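Local coordinates for protein mannosyl-6-phosphatase (Bacteroides thetaiotaomicron, PDB 4C1R) that probably removes phosphate from mannose 6-phosphate groups during yeast mannan utilisation by a gut bacterium, using a magnesium-binding endonuclease/exonuclease/phosphatase fold, at residues A[2-7]-A[278-283]; A[9-14]-A[46-51]; A[42-47]-A[78-83]; A[119-124]-A[160-165]; A[152-157]-A[190-195]. One frame throughout, in Å; residues are numbered along the deposited sequence.

Contact 1 of 5, residues A[2-7]-A[278-283]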
# COMPACT_ATOMS: atom_id res chain seq x y z
N LEU A 2 -7.41 -7.69 13.56
CA LEU A 2 -6.09 -7.54 12.93
C LEU A 2 -5.88 -6.17 12.26
O LEU A 2 -6.86 -5.52 11.86
CB LEU A 2 -5.73 -8.76 12.04
CG LEU A 2 -5.37 -9.97 12.95
CD1 LEU A 2 -6.38 -11.11 12.88
CD2 LEU A 2 -3.91 -10.49 12.92
N THR A 3 -4.62 -5.71 12.22
CA THR A 3 -4.29 -4.39 11.69
C THR A 3 -3.58 -4.47 10.34
O THR A 3 -2.50 -5.08 10.23
CB THR A 3 -3.41 -3.59 12.68
OG1 THR A 3 -4.17 -3.34 13.86
CG2 THR A 3 -3.01 -2.23 12.08
N VAL A 4 -4.18 -3.87 9.31
CA VAL A 4 -3.55 -3.73 7.99
C VAL A 4 -3.32 -2.26 7.63
O VAL A 4 -3.96 -1.37 8.20
CB VAL A 4 -4.39 -4.40 6.88
CG1 VAL A 4 -4.67 -5.87 7.26
CG2 VAL A 4 -5.69 -3.65 6.67
N ALA A 5 -2.38 -1.99 6.73
CA ALA A 5 -2.04 -0.62 6.45
C ALA A 5 -1.63 -0.50 5.01
O ALA A 5 -1.34 -1.52 4.34
CB ALA A 5 -0.91 -0.13 7.38
N SER A 6 -1.67 0.73 4.51
CA SER A 6 -1.10 1.06 3.20
C SER A 6 -0.22 2.29 3.34
O SER A 6 -0.63 3.32 3.89
CB SER A 6 -2.21 1.30 2.16
OG SER A 6 -1.65 1.58 0.86
N TYR A 7 1.01 2.18 2.91
CA TYR A 7 1.98 3.23 3.17
C TYR A 7 2.97 3.39 2.01
O TYR A 7 3.84 2.53 1.81
CB TYR A 7 2.76 2.95 4.45
CG TYR A 7 3.35 4.18 5.09
CD1 TYR A 7 3.04 5.47 4.62
CD2 TYR A 7 4.24 4.07 6.18
CE1 TYR A 7 3.60 6.61 5.22
CE2 TYR A 7 4.78 5.19 6.79
CZ TYR A 7 4.47 6.46 6.30
OH TYR A 7 4.98 7.59 6.95
N VAL A 278 -2.38 4.77 5.97
CA VAL A 278 -3.77 4.46 6.26
C VAL A 278 -3.76 3.16 7.02
O VAL A 278 -3.19 2.17 6.56
CB VAL A 278 -4.61 4.33 4.97
CG1 VAL A 278 -6.02 3.81 5.31
CG2 VAL A 278 -4.69 5.68 4.24
N LYS A 279 -4.33 3.19 8.21
CA LYS A 279 -4.35 2.04 9.11
C LYS A 279 -5.80 1.56 9.26
O LYS A 279 -6.68 2.34 9.63
CB LYS A 279 -3.79 2.44 10.47
CG LYS A 279 -3.76 1.28 11.50
CD LYS A 279 -3.14 1.73 12.79
CE LYS A 279 -3.98 1.23 13.95
NZ LYS A 279 -3.01 0.62 14.88
N VAL A 280 -6.03 0.27 9.04
CA VAL A 280 -7.37 -0.27 9.18
C VAL A 280 -7.40 -1.49 10.09
O VAL A 280 -6.53 -2.40 9.99
CB VAL A 280 -7.97 -0.66 7.82
CG1 VAL A 280 -9.25 -1.46 7.99
CG2 VAL A 280 -8.23 0.57 6.96
N GLU A 281 -8.38 -1.54 11.00
CA GLU A 281 -8.53 -2.73 11.81
C GLU A 281 -9.72 -3.52 11.34
O GLU A 281 -10.83 -2.95 11.23
CB GLU A 281 -8.65 -2.35 13.26
CG GLU A 281 -7.30 -1.94 13.81
CD GLU A 281 -7.42 -0.80 14.78
OE1 GLU A 281 -7.63 0.37 14.34
OE2 GLU A 281 -7.36 -1.11 16.00
N LEU A 282 -9.49 -4.80 11.02
CA LEU A 282 -10.52 -5.66 10.42
C LEU A 282 -10.67 -6.98 11.22
O LEU A 282 -9.69 -7.51 11.77
CB LEU A 282 -10.13 -6.10 9.03
CG LEU A 282 -9.95 -5.22 7.81
CD1 LEU A 282 -8.98 -4.14 8.18
CD2 LEU A 282 -9.26 -6.11 6.81
N VAL A 283 -11.87 -7.52 11.22
CA VAL A 283 -12.12 -8.75 11.96
C VAL A 283 -12.00 -9.98 11.08
O VAL A 283 -12.73 -10.11 10.08
CB VAL A 283 -13.43 -8.71 12.75
CG1 VAL A 283 -13.79 -10.11 13.21
CG2 VAL A 283 -13.23 -7.81 13.96
O HOH W 1 -3.15 -1.93 15.81
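Leu2 and Leu282 begin the antiparallel pairing of strands 2-7 and 278-283: Leu2 N donates to Leu282 O at 2.9 Å, and Leu2 O accepts from Leu282 N in return. Thr3 faces Glu281 in a non-hydrogen-bonded pair. The two side chains lie side by side, OG1 of Thr3 3.4 Å from Glu281 CG, while the methyl CG2, anti to the backbone N, rests on Lys279 CG at 3.6 Å. Bends at chi3 and chi4 bring Lys279 NZ to a water, 2.7 Å away, that also binds Thr3 OG1; NZ donates to His37 O as well. With an alanine at Lys279, the His37 carbonyl and this water would probably lose a donor and the Thr3 methyl its aliphatic cover. Val4 turns to the other face, where CG2 meets Val280 CB at 3.9 Å, and its carbonyl takes a nearly straight bond (176°) from Val280 N. Ala5 sends its CA-H to Val278 O, and Ser6 exchanges backbone bonds with Val278. Strand 41-45 flanks the first strand and strand 232-238 the second, Glu281 forming a salt bridge to Arg235 there; Val278, Val280 and Leu282 pack against strand 223-227 of the other sheet, within the sandwich of a DNase I-like fold.

Contact 2 of 5, residues A[9-14]-A[46-51]. With MG (magnesium ion), chain E.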
# COMPACT_ATOMS: atom_id res chain seq x y z
N LEU A 9 6.14 4.88 0.84
CA LEU A 9 7.35 5.22 1.61
C LEU A 9 8.25 6.23 0.90
O LEU A 9 9.24 6.70 1.49
CB LEU A 9 8.17 3.95 1.90
CG LEU A 9 7.47 2.80 2.67
CD1 LEU A 9 8.51 1.86 3.29
CD2 LEU A 9 6.56 3.35 3.75
N ARG A 10 7.94 6.51 -0.38
CA ARG A 10 8.53 7.59 -1.15
C ARG A 10 9.91 7.13 -1.66
O ARG A 10 10.77 6.77 -0.86
CB ARG A 10 8.60 8.91 -0.35
CG ARG A 10 9.48 10.00 -0.96
CD ARG A 10 8.94 10.51 -2.29
NE ARG A 10 9.63 11.74 -2.69
CZ ARG A 10 9.19 12.60 -3.62
NH1 ARG A 10 8.08 12.36 -4.30
NH2 ARG A 10 9.86 13.73 -3.87
N ASN A 11 10.09 7.08 -2.99
CA ASN A 11 11.36 6.56 -3.54
C ASN A 11 12.55 7.39 -3.05
O ASN A 11 12.42 8.60 -2.84
CB ASN A 11 11.32 6.48 -5.06
CG ASN A 11 11.15 7.83 -5.70
OD1 ASN A 11 11.97 8.73 -5.50
ND2 ASN A 11 10.11 7.98 -6.51
N ALA A 12 13.68 6.73 -2.77
CA ALA A 12 14.87 7.44 -2.33
C ALA A 12 15.45 8.23 -3.50
O ALA A 12 15.52 7.71 -4.63
CB ALA A 12 15.90 6.47 -1.77
N ASN A 13 15.78 9.49 -3.25
CA ASN A 13 16.44 10.35 -4.25
C ASN A 13 17.19 11.47 -3.52
O ASN A 13 16.89 11.80 -2.35
CB ASN A 13 15.41 10.93 -5.22
CG ASN A 13 14.38 11.80 -4.53
OD1 ASN A 13 14.69 12.89 -4.04
ND2 ASN A 13 13.15 11.30 -4.44
N GLY A 14 18.19 12.03 -4.22
CA GLY A 14 19.07 13.06 -3.65
C GLY A 14 18.34 14.38 -3.45
O GLY A 14 18.74 15.20 -2.65
N GLU A 46 6.75 2.44 -3.88
CA GLU A 46 7.91 3.26 -4.26
C GLU A 46 9.30 2.82 -3.80
O GLU A 46 10.26 3.44 -4.20
CB GLU A 46 7.70 4.76 -3.99
CG GLU A 46 6.55 5.35 -4.79
CD GLU A 46 6.56 6.85 -4.78
OE1 GLU A 46 7.65 7.42 -4.48
OE2 GLU A 46 5.50 7.45 -5.10
N CYS A 47 9.42 1.74 -3.01
CA CYS A 47 10.73 1.37 -2.49
C CYS A 47 11.59 0.74 -3.59
O CYS A 47 11.12 -0.18 -4.29
CB CYS A 47 10.60 0.35 -1.35
SG CYS A 47 10.00 1.08 0.20
N PHE A 48 12.84 1.19 -3.72
CA PHE A 48 13.87 0.41 -4.41
C PHE A 48 14.32 -0.69 -3.50
O PHE A 48 14.06 -0.64 -2.32
CB PHE A 48 15.07 1.28 -4.84
CG PHE A 48 14.70 2.38 -5.80
CD1 PHE A 48 14.43 2.10 -7.13
CD2 PHE A 48 14.63 3.70 -5.37
CE1 PHE A 48 14.09 3.10 -8.01
CE2 PHE A 48 14.28 4.72 -6.25
CZ PHE A 48 14.02 4.42 -7.58
N LEU A 49 14.97 -1.72 -4.05
CA LEU A 49 15.44 -2.85 -3.26
C LEU A 49 16.20 -2.39 -2.03
O LEU A 49 16.04 -3.00 -0.95
CB LEU A 49 16.33 -3.82 -4.09
CG LEU A 49 16.96 -4.97 -3.28
CD1 LEU A 49 15.91 -5.95 -2.75
CD2 LEU A 49 18.01 -5.71 -4.10
N HIS A 50 17.04 -1.36 -2.15
CA HIS A 50 17.91 -1.01 -1.01
C HIS A 50 17.06 -0.42 0.13
O HIS A 50 17.40 -0.54 1.32
CB HIS A 50 19.06 -0.08 -1.39
CG HIS A 50 18.65 1.35 -1.61
ND1 HIS A 50 18.25 1.82 -2.84
CD2 HIS A 50 18.57 2.39 -0.76
CE1 HIS A 50 17.97 3.11 -2.75
NE2 HIS A 50 18.17 3.48 -1.49
N GLN A 51 15.92 0.17 -0.24
CA GLN A 51 14.99 0.70 0.76
C GLN A 51 14.28 -0.46 1.46
O GLN A 51 14.07 -0.42 2.68
CB GLN A 51 13.98 1.61 0.09
CG GLN A 51 14.57 2.94 -0.35
CD GLN A 51 13.52 3.80 -1.02
OE1 GLN A 51 13.37 3.77 -2.25
NE2 GLN A 51 12.77 4.56 -0.22
MG MG E . 5.06 9.51 -4.81
O HOH W 2 7.27 9.91 -5.23
O HOH W 3 5.50 9.26 -2.75
O HOH W 4 4.67 11.35 -4.43
O HOH W 5 4.82 9.74 -6.80
O HOH W 6 2.96 9.10 -4.64
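At the magnesium site, Glu46 is held by the loop that carries Asn11. Glu46 OE2 binds the ion at 2.1 Å, and five waters complete its coordination. The other oxygen, OE1, accepts a hydrogen bond from Asn11 N at 2.9 Å on its anti side, 15° out of the carboxylate plane, and a proton from one of the metal's waters, 2.6 Å from OE1. The carboxylate is thus fixed in rotation, with Asn8 ND2 also bonded to OE2. A metal-binding glutamate just after a core strand is a hallmark of the DNase I-like family. The same loop is tied to the start of helix 49-58 by Gln51, whose chain runs extended beyond CG (chi2 179°) and so carries its amide across. Its NE2 donates to Arg10 O at 3.0 Å, nearly in the amide plane, whereas OE1 takes bonds from Ala12 N and from Phe48 N, the N-cap residue of the helix, on opposite faces. Ala12 CB rests 3.7 Å from Gln51 CD, and Ala12 O sits at the edge of the Phe48 ring, 3.6 Å from CE2.

Contact 3 of 5, residues A[42-47]-A[78-83]. With MG (magnesium ion), chain E.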
# COMPACT_ATOMS: atom_id res chain seq x y z
N PHE A 42 1.22 -4.91 5.77
CA PHE A 42 1.04 -3.63 5.08
C PHE A 42 1.61 -3.62 3.67
O PHE A 42 2.69 -4.14 3.42
CB PHE A 42 1.51 -2.41 5.89
CG PHE A 42 2.98 -2.44 6.29
CD1 PHE A 42 3.43 -3.25 7.31
CD2 PHE A 42 3.90 -1.58 5.66
CE1 PHE A 42 4.77 -3.25 7.70
CE2 PHE A 42 5.25 -1.59 6.01
CZ PHE A 42 5.68 -2.41 7.04
N GLY A 43 0.87 -2.98 2.77
CA GLY A 43 1.39 -2.64 1.46
C GLY A 43 2.18 -1.35 1.50
O GLY A 43 1.76 -0.35 2.12
N THR A 44 3.34 -1.39 0.84
CA THR A 44 4.18 -0.26 0.58
C THR A 44 4.27 0.06 -0.92
O THR A 44 4.12 -0.83 -1.79
CB THR A 44 5.63 -0.48 1.16
OG1 THR A 44 6.38 -1.42 0.38
CG2 THR A 44 5.54 -0.99 2.57
N GLN A 45 4.54 1.33 -1.22
CA GLN A 45 4.82 1.72 -2.62
C GLN A 45 6.13 2.49 -2.70
O GLN A 45 6.57 3.09 -1.72
CB GLN A 45 3.66 2.54 -3.21
CG GLN A 45 2.32 1.80 -3.13
CD GLN A 45 1.64 1.96 -1.76
OE1 GLN A 45 1.66 3.05 -1.18
NE2 GLN A 45 0.97 0.91 -1.27
N GLU A 46 6.75 2.44 -3.88
CA GLU A 46 7.91 3.26 -4.26
C GLU A 46 9.30 2.82 -3.80
O GLU A 46 10.26 3.44 -4.20
CB GLU A 46 7.70 4.76 -3.99
CG GLU A 46 6.55 5.35 -4.79
CD GLU A 46 6.56 6.85 -4.78
OE1 GLU A 46 7.65 7.42 -4.48
OE2 GLU A 46 5.50 7.45 -5.10
N CYS A 47 9.42 1.74 -3.01
CA CYS A 47 10.73 1.37 -2.49
C CYS A 47 11.59 0.74 -3.59
O CYS A 47 11.12 -0.18 -4.29
CB CYS A 47 10.60 0.35 -1.35
SG CYS A 47 10.00 1.08 0.20
N HIS A 78 9.18 -1.17 -6.06
CA HIS A 78 8.37 -2.33 -5.68
C HIS A 78 7.00 -1.93 -5.12
O HIS A 78 6.82 -0.83 -4.56
CB HIS A 78 9.08 -3.17 -4.66
CG HIS A 78 10.40 -3.74 -5.10
ND1 HIS A 78 11.50 -2.95 -5.37
CD2 HIS A 78 10.85 -5.01 -5.13
CE1 HIS A 78 12.54 -3.71 -5.64
NE2 HIS A 78 12.19 -4.97 -5.47
N SER A 79 6.02 -2.81 -5.32
CA SER A 79 4.79 -2.77 -4.57
C SER A 79 4.85 -3.80 -3.46
O SER A 79 4.01 -4.69 -3.38
CB SER A 79 3.63 -3.10 -5.49
OG SER A 79 3.43 -2.05 -6.40
N ALA A 80 5.87 -3.71 -2.63
CA ALA A 80 6.21 -4.79 -1.67
C ALA A 80 5.18 -4.89 -0.53
O ALA A 80 4.68 -3.87 -0.06
CB ALA A 80 7.62 -4.56 -1.09
N ILE A 81 4.86 -6.12 -0.10
CA ILE A 81 4.01 -6.34 1.07
C ILE A 81 4.82 -6.84 2.24
O ILE A 81 5.46 -7.88 2.12
CB ILE A 81 2.93 -7.40 0.79
CG1 ILE A 81 1.98 -6.92 -0.31
CG2 ILE A 81 2.15 -7.66 2.05
CD1 ILE A 81 1.17 -8.01 -0.98
N PHE A 82 4.78 -6.13 3.39
CA PHE A 82 5.50 -6.56 4.59
C PHE A 82 4.53 -7.26 5.52
O PHE A 82 3.34 -6.89 5.57
CB PHE A 82 6.11 -5.36 5.32
CG PHE A 82 7.37 -4.85 4.71
CD1 PHE A 82 7.33 -4.09 3.53
CD2 PHE A 82 8.61 -5.09 5.33
CE1 PHE A 82 8.51 -3.65 2.94
CE2 PHE A 82 9.77 -4.61 4.76
CZ PHE A 82 9.73 -3.86 3.57
N TYR A 83 5.01 -8.23 6.30
CA TYR A 83 4.10 -8.92 7.24
C TYR A 83 4.83 -9.50 8.43
O TYR A 83 6.04 -9.76 8.37
CB TYR A 83 3.28 -10.00 6.53
CG TYR A 83 4.12 -11.15 6.06
CD1 TYR A 83 4.83 -11.05 4.87
CD2 TYR A 83 4.22 -12.32 6.81
CE1 TYR A 83 5.64 -12.07 4.43
CE2 TYR A 83 5.04 -13.36 6.40
CZ TYR A 83 5.74 -13.23 5.20
OH TYR A 83 6.56 -14.25 4.73
MG MG E . 5.06 9.51 -4.81
O HOH W 7 7.51 -0.63 -2.02
O HOH W 2 7.27 9.91 -5.23
O HOH W 3 5.50 9.26 -2.75
O HOH W 4 4.67 11.35 -4.43
O HOH W 5 4.82 9.74 -6.80
O HOH W 6 2.96 9.10 -4.64
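Strands 42-45 and 81-83 run antiparallel at 144°, their axes 4.9 Å apart at closest approach, as neighbours in the mixed sheet of the DNase I-like core. Phe42 and Phe82 form a hydrogen-bonded pair through both backbone N-H groups, Gly43 faces Ile81 in a non-hydrogen-bonded one, and Thr44 N donates to Ala80 O at 3.0 Å. The Phe42 side chain swings across to its partner because CG lies between the backbone N and the carbonyl carbon (chi1 60°). Phe82 CB consequently sits over one face of the Phe42 ring, a CH-pi contact 3.7 Å from the centroid; the two rings are nearly parallel, planes 12° apart, but laterally displaced, with little face-to-face overlap. Thr44 CG2 extends this apolar patch, touching Phe82 CD1 at 3.7 Å, and Leu52 of helix 49-58 packs on Phe82. Where the strands part, a water joins Thr44 OG1, Cys47 N and His78 O. Cys47 O is gripped twice by one residue, His78 N at 2.8 Å and His78 ND1 at 3.0 Å, which reach it from opposite faces of the carbonyl plane.

Contact 4 of 5, residues A[119-124]-A[160-165]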
# COMPACT_ATOMS: atom_id res chain seq x y z
N TRP A 119 0.99 -9.67 -4.67
CA TRP A 119 -0.04 -10.33 -3.89
C TRP A 119 0.50 -11.53 -3.11
O TRP A 119 1.50 -12.14 -3.50
CB TRP A 119 -1.26 -10.77 -4.77
CG TRP A 119 -0.94 -11.83 -5.79
CD1 TRP A 119 -0.46 -11.63 -7.08
CD2 TRP A 119 -0.94 -13.25 -5.59
NE1 TRP A 119 -0.22 -12.83 -7.69
CE2 TRP A 119 -0.47 -13.85 -6.79
CE3 TRP A 119 -1.29 -14.09 -4.51
CZ2 TRP A 119 -0.40 -15.25 -6.96
CZ3 TRP A 119 -1.20 -15.50 -4.69
CH2 TRP A 119 -0.75 -16.05 -5.90
N GLY A 120 -0.19 -11.85 -2.02
CA GLY A 120 0.11 -12.98 -1.16
C GLY A 120 -1.20 -13.68 -0.87
O GLY A 120 -2.23 -13.04 -0.73
N HIS A 121 -1.15 -14.99 -0.83
CA HIS A 121 -2.18 -15.79 -0.24
C HIS A 121 -1.75 -16.14 1.19
O HIS A 121 -0.79 -16.92 1.41
CB HIS A 121 -2.46 -17.02 -1.13
CG HIS A 121 -3.43 -17.99 -0.54
ND1 HIS A 121 -3.84 -19.12 -1.22
CD2 HIS A 121 -4.00 -18.05 0.69
CE1 HIS A 121 -4.62 -19.84 -0.43
NE2 HIS A 121 -4.73 -19.21 0.73
N PHE A 122 -2.38 -15.46 2.15
CA PHE A 122 -1.97 -15.53 3.55
C PHE A 122 -2.88 -16.43 4.39
O PHE A 122 -4.09 -16.61 4.11
CB PHE A 122 -1.90 -14.11 4.18
CG PHE A 122 -0.77 -13.27 3.67
CD1 PHE A 122 0.50 -13.37 4.24
CD2 PHE A 122 -0.98 -12.38 2.63
CE1 PHE A 122 1.57 -12.61 3.76
CE2 PHE A 122 0.07 -11.63 2.15
CZ PHE A 122 1.36 -11.75 2.70
N LYS A 123 -2.28 -17.00 5.41
CA LYS A 123 -3.06 -17.77 6.38
C LYS A 123 -2.68 -17.32 7.80
O LYS A 123 -1.49 -17.37 8.17
CB LYS A 123 -2.75 -19.25 6.22
CG LYS A 123 -3.86 -20.15 6.76
CD LYS A 123 -3.56 -21.62 6.42
CE LYS A 123 -4.40 -22.60 7.23
NZ LYS A 123 -5.90 -22.46 7.09
N CYS A 124 -3.69 -16.97 8.59
CA CYS A 124 -3.49 -16.47 9.97
C CYS A 124 -3.01 -17.67 10.78
O CYS A 124 -3.65 -18.70 10.73
CB CYS A 124 -4.84 -15.93 10.54
SG CYS A 124 -4.76 -15.02 12.13
N LEU A 160 -7.19 -16.32 -8.15
CA LEU A 160 -6.08 -16.69 -7.26
C LEU A 160 -6.42 -17.36 -5.92
O LEU A 160 -5.55 -17.52 -5.05
CB LEU A 160 -5.12 -15.51 -7.07
CG LEU A 160 -4.48 -14.96 -8.35
CD1 LEU A 160 -3.66 -13.73 -7.98
CD2 LEU A 160 -3.65 -16.00 -9.12
N GLY A 161 -7.67 -17.76 -5.74
CA GLY A 161 -8.07 -18.44 -4.51
C GLY A 161 -7.50 -19.84 -4.21
O GLY A 161 -7.81 -20.43 -3.16
N ARG A 162 -6.72 -20.39 -5.15
CA ARG A 162 -6.12 -21.73 -4.99
C ARG A 162 -7.20 -22.80 -4.83
O ARG A 162 -7.03 -23.77 -4.09
CB ARG A 162 -5.13 -21.75 -3.80
CG ARG A 162 -4.07 -22.86 -3.82
CD ARG A 162 -3.28 -22.81 -2.52
NE ARG A 162 -1.95 -23.43 -2.61
CZ ARG A 162 -1.75 -24.73 -2.44
NH1 ARG A 162 -2.79 -25.53 -2.21
NH2 ARG A 162 -0.52 -25.23 -2.45
N GLY A 163 -8.34 -22.61 -5.49
CA GLY A 163 -9.49 -23.47 -5.28
C GLY A 163 -10.59 -22.92 -4.38
O GLY A 163 -11.71 -23.47 -4.37
N LYS A 164 -10.31 -21.89 -3.58
CA LYS A 164 -11.37 -21.35 -2.74
C LYS A 164 -11.85 -20.01 -3.28
O LYS A 164 -11.24 -19.42 -4.16
CB LYS A 164 -10.89 -21.20 -1.30
CG LYS A 164 -10.56 -22.52 -0.61
CD LYS A 164 -9.90 -22.29 0.75
CE LYS A 164 -9.35 -23.61 1.26
NZ LYS A 164 -9.22 -23.70 2.74
N ASN A 165 -12.96 -19.52 -2.76
CA ASN A 165 -13.26 -18.11 -3.02
C ASN A 165 -12.75 -17.32 -1.82
O ASN A 165 -13.41 -17.27 -0.79
CB ASN A 165 -14.78 -17.89 -3.20
CG ASN A 165 -15.35 -18.66 -4.38
OD1 ASN A 165 -16.31 -19.42 -4.21
ND2 ASN A 165 -14.77 -18.48 -5.58
O HOH W 8 -3.32 -18.62 -4.07
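Leu160 O receives a proton from a water 2.7 Å away, and the same water lies 2.9 Å from His121 ND1, so a single molecule bridges the loop to the strand where no direct hydrogen bond does. The far side of the imidazole is held as well, since His121 NE2 bonds to Glu130. Arg162 approaches the ring at its edge: CB lies in the ring plane, 3.9 Å from His121 CE1, and the side chain, extended from CG to NE (chi2 -175°), crosses the imidazole at about a right angle on its way to a salt bridge between NE and Glu92. The apolar half of the contact is the meeting of Leu160 with Trp119. Leu160 CD1 stands over the face of the indole, 3.5 Å from the centroid of the five-membered ring and only 16° off its normal, a well-formed CH-pi contact; CD2 reaches the benzo part at CZ2. Replacing Trp119 with a serine would remove the surface beneath that methyl and is likely to leave Leu160 without its apolar partner on the strand. Past Leu160 the chain reverses in a type I' turn from Gly161 to Lys164, closed by Lys164 N to Gly161 O at 2.9 Å. This is the return loop of a beta-alpha-beta crossover, from helix 143-159 to strand 168-173, laid against strand 116-124 of the same sheet.

Contact 5 of 5, residues A[152-157]-A[190-195]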
# COMPACT_ATOMS: atom_id res chain seq x y z
N LEU A 152 -8.83 -5.46 -14.15
CA LEU A 152 -7.83 -6.49 -14.15
C LEU A 152 -7.60 -7.07 -12.74
O LEU A 152 -7.57 -8.30 -12.56
CB LEU A 152 -6.52 -5.99 -14.76
CG LEU A 152 -5.28 -6.84 -14.48
CD1 LEU A 152 -5.51 -8.26 -15.03
CD2 LEU A 152 -4.04 -6.19 -15.08
N VAL A 153 -7.45 -6.18 -11.74
CA VAL A 153 -7.18 -6.65 -10.40
C VAL A 153 -8.37 -7.48 -9.92
O VAL A 153 -8.19 -8.48 -9.27
CB VAL A 153 -6.90 -5.45 -9.45
CG1 VAL A 153 -7.01 -5.92 -8.01
CG2 VAL A 153 -5.49 -4.94 -9.70
N GLN A 154 -9.58 -7.05 -10.23
CA GLN A 154 -10.76 -7.83 -9.82
C GLN A 154 -10.85 -9.22 -10.48
O GLN A 154 -11.19 -10.19 -9.81
CB GLN A 154 -12.05 -7.04 -10.05
CG GLN A 154 -12.26 -5.95 -9.02
CD GLN A 154 -13.26 -4.93 -9.49
OE1 GLN A 154 -14.46 -5.13 -9.36
NE2 GLN A 154 -12.78 -3.86 -10.07
N GLU A 155 -10.50 -9.32 -11.77
CA GLU A 155 -10.31 -10.64 -12.41
C GLU A 155 -9.30 -11.49 -11.66
O GLU A 155 -9.58 -12.68 -11.35
CB GLU A 155 -9.85 -10.48 -13.87
CG GLU A 155 -10.97 -10.15 -14.85
CD GLU A 155 -11.98 -11.30 -15.07
OE1 GLU A 155 -11.84 -12.38 -14.44
OE2 GLU A 155 -12.93 -11.13 -15.87
N LYS A 156 -8.15 -10.89 -11.30
CA LYS A 156 -7.13 -11.66 -10.58
C LYS A 156 -7.61 -12.11 -9.22
O LYS A 156 -7.15 -13.14 -8.70
CB LYS A 156 -5.80 -10.88 -10.44
CG LYS A 156 -5.01 -10.74 -11.74
CD LYS A 156 -4.38 -12.06 -12.20
CE LYS A 156 -3.94 -11.97 -13.65
NZ LYS A 156 -2.88 -12.97 -13.92
N MET A 157 -8.53 -11.35 -8.62
CA MET A 157 -9.07 -11.73 -7.31
C MET A 157 -9.89 -13.02 -7.43
O MET A 157 -10.01 -13.75 -6.46
CB MET A 157 -9.95 -10.63 -6.73
CG MET A 157 -9.22 -9.55 -5.94
SD MET A 157 -10.19 -8.02 -5.81
CE MET A 157 -11.80 -8.56 -5.24
N GLY A 190 -19.59 -4.60 -6.42
CA GLY A 190 -20.00 -5.32 -5.21
C GLY A 190 -18.90 -6.22 -4.67
O GLY A 190 -19.08 -6.91 -3.67
N VAL A 191 -17.73 -6.17 -5.29
CA VAL A 191 -16.61 -7.09 -5.02
C VAL A 191 -15.67 -6.53 -3.92
O VAL A 191 -15.00 -7.29 -3.23
CB VAL A 191 -15.85 -7.36 -6.35
CG1 VAL A 191 -14.54 -8.05 -6.15
CG2 VAL A 191 -16.72 -8.19 -7.28
N LEU A 192 -15.64 -5.20 -3.77
CA LEU A 192 -14.79 -4.53 -2.79
C LEU A 192 -15.49 -3.30 -2.25
O LEU A 192 -16.19 -2.63 -2.98
CB LEU A 192 -13.50 -4.06 -3.44
CG LEU A 192 -12.53 -5.13 -3.92
CD1 LEU A 192 -11.48 -4.57 -4.84
CD2 LEU A 192 -11.90 -5.88 -2.75
N CYS A 193 -15.14 -2.92 -1.02
CA CYS A 193 -15.67 -1.73 -0.36
C CYS A 193 -14.49 -0.89 0.14
O CYS A 193 -13.46 -1.44 0.53
CB CYS A 193 -16.46 -2.18 0.90
SG CYS A 193 -17.93 -3.22 0.61
N ASP A 194 -14.65 0.42 0.16
CA ASP A 194 -13.67 1.34 0.71
C ASP A 194 -13.78 1.30 2.22
O ASP A 194 -14.87 1.55 2.77
CB ASP A 194 -14.02 2.76 0.24
CG ASP A 194 -12.95 3.80 0.60
OD1 ASP A 194 -12.06 3.52 1.45
OD2 ASP A 194 -12.99 4.92 0.00
N SER A 195 -12.67 1.01 2.89
CA SER A 195 -12.57 0.98 4.35
C SER A 195 -13.03 2.29 4.96
O SER A 195 -13.52 2.33 6.09
CB SER A 195 -11.11 0.80 4.79
OG SER A 195 -10.70 -0.54 4.73
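The flat group of this contact is the side-chain amide of Gln154, which meets Val191 through its oxygen end: OE1 lies 4.0 Å from Val191 CB, the two side chains meeting at a slant. Its nitrogen is engaged away from Val191, NE2 donating to Ala150 O one turn back in its own helix and to Ala185 O of helix 181-187. Two polar anchors thus fix the rotation of the amide, and only its oxygen end is offered to the valine. One turn further along the helix, Met157 has the largest share of the packing. Its chain is extended at chi2 (159°), which carries the sulfur to the branched end of Leu192, the two side chains meeting head on: Met157 SD is 3.8 Å from Leu192 CD1. Met157 CE also points at Val191, but the modelled spacing there is too short to be trusted, and the placing of CE is uncertain. No hydrogen bond crosses between the segments, and the closest pair of CA atoms, Gln154 CA and Val191 CA, is 7.6 Å apart; side chains alone span the gap. Around this packing, Met157 also lies on Phe134 of strand 130-137 and Leu192 on Phe226 of strand 223-227, so helix 143-159 and the approach to edge strand 193-194 come together over one sheet.

In the fold
From the N terminus, strand 2-8 waits for almost the whole chain before strand 278-283 closes contact 1, and the other four contacts nest inside that loop. Contact 2 is the first to close, joining the loop after strand 2-8 to the start of helix 49-58; contact 3 begins where it ends, sharing Glu46 and Cys47, so both meet at the magnesium. Contacts 1 and 3 lie in one sheet, where strands 2-8 and 41-45 are neighbours. Contact 4 opens only after contact 3 has closed, and its segments alternate with those of contact 5, so these two cross. Both reach the second sheet, and Tyr83 and Ile81 of contact 3 pack on strand 116-124 to join the two layers.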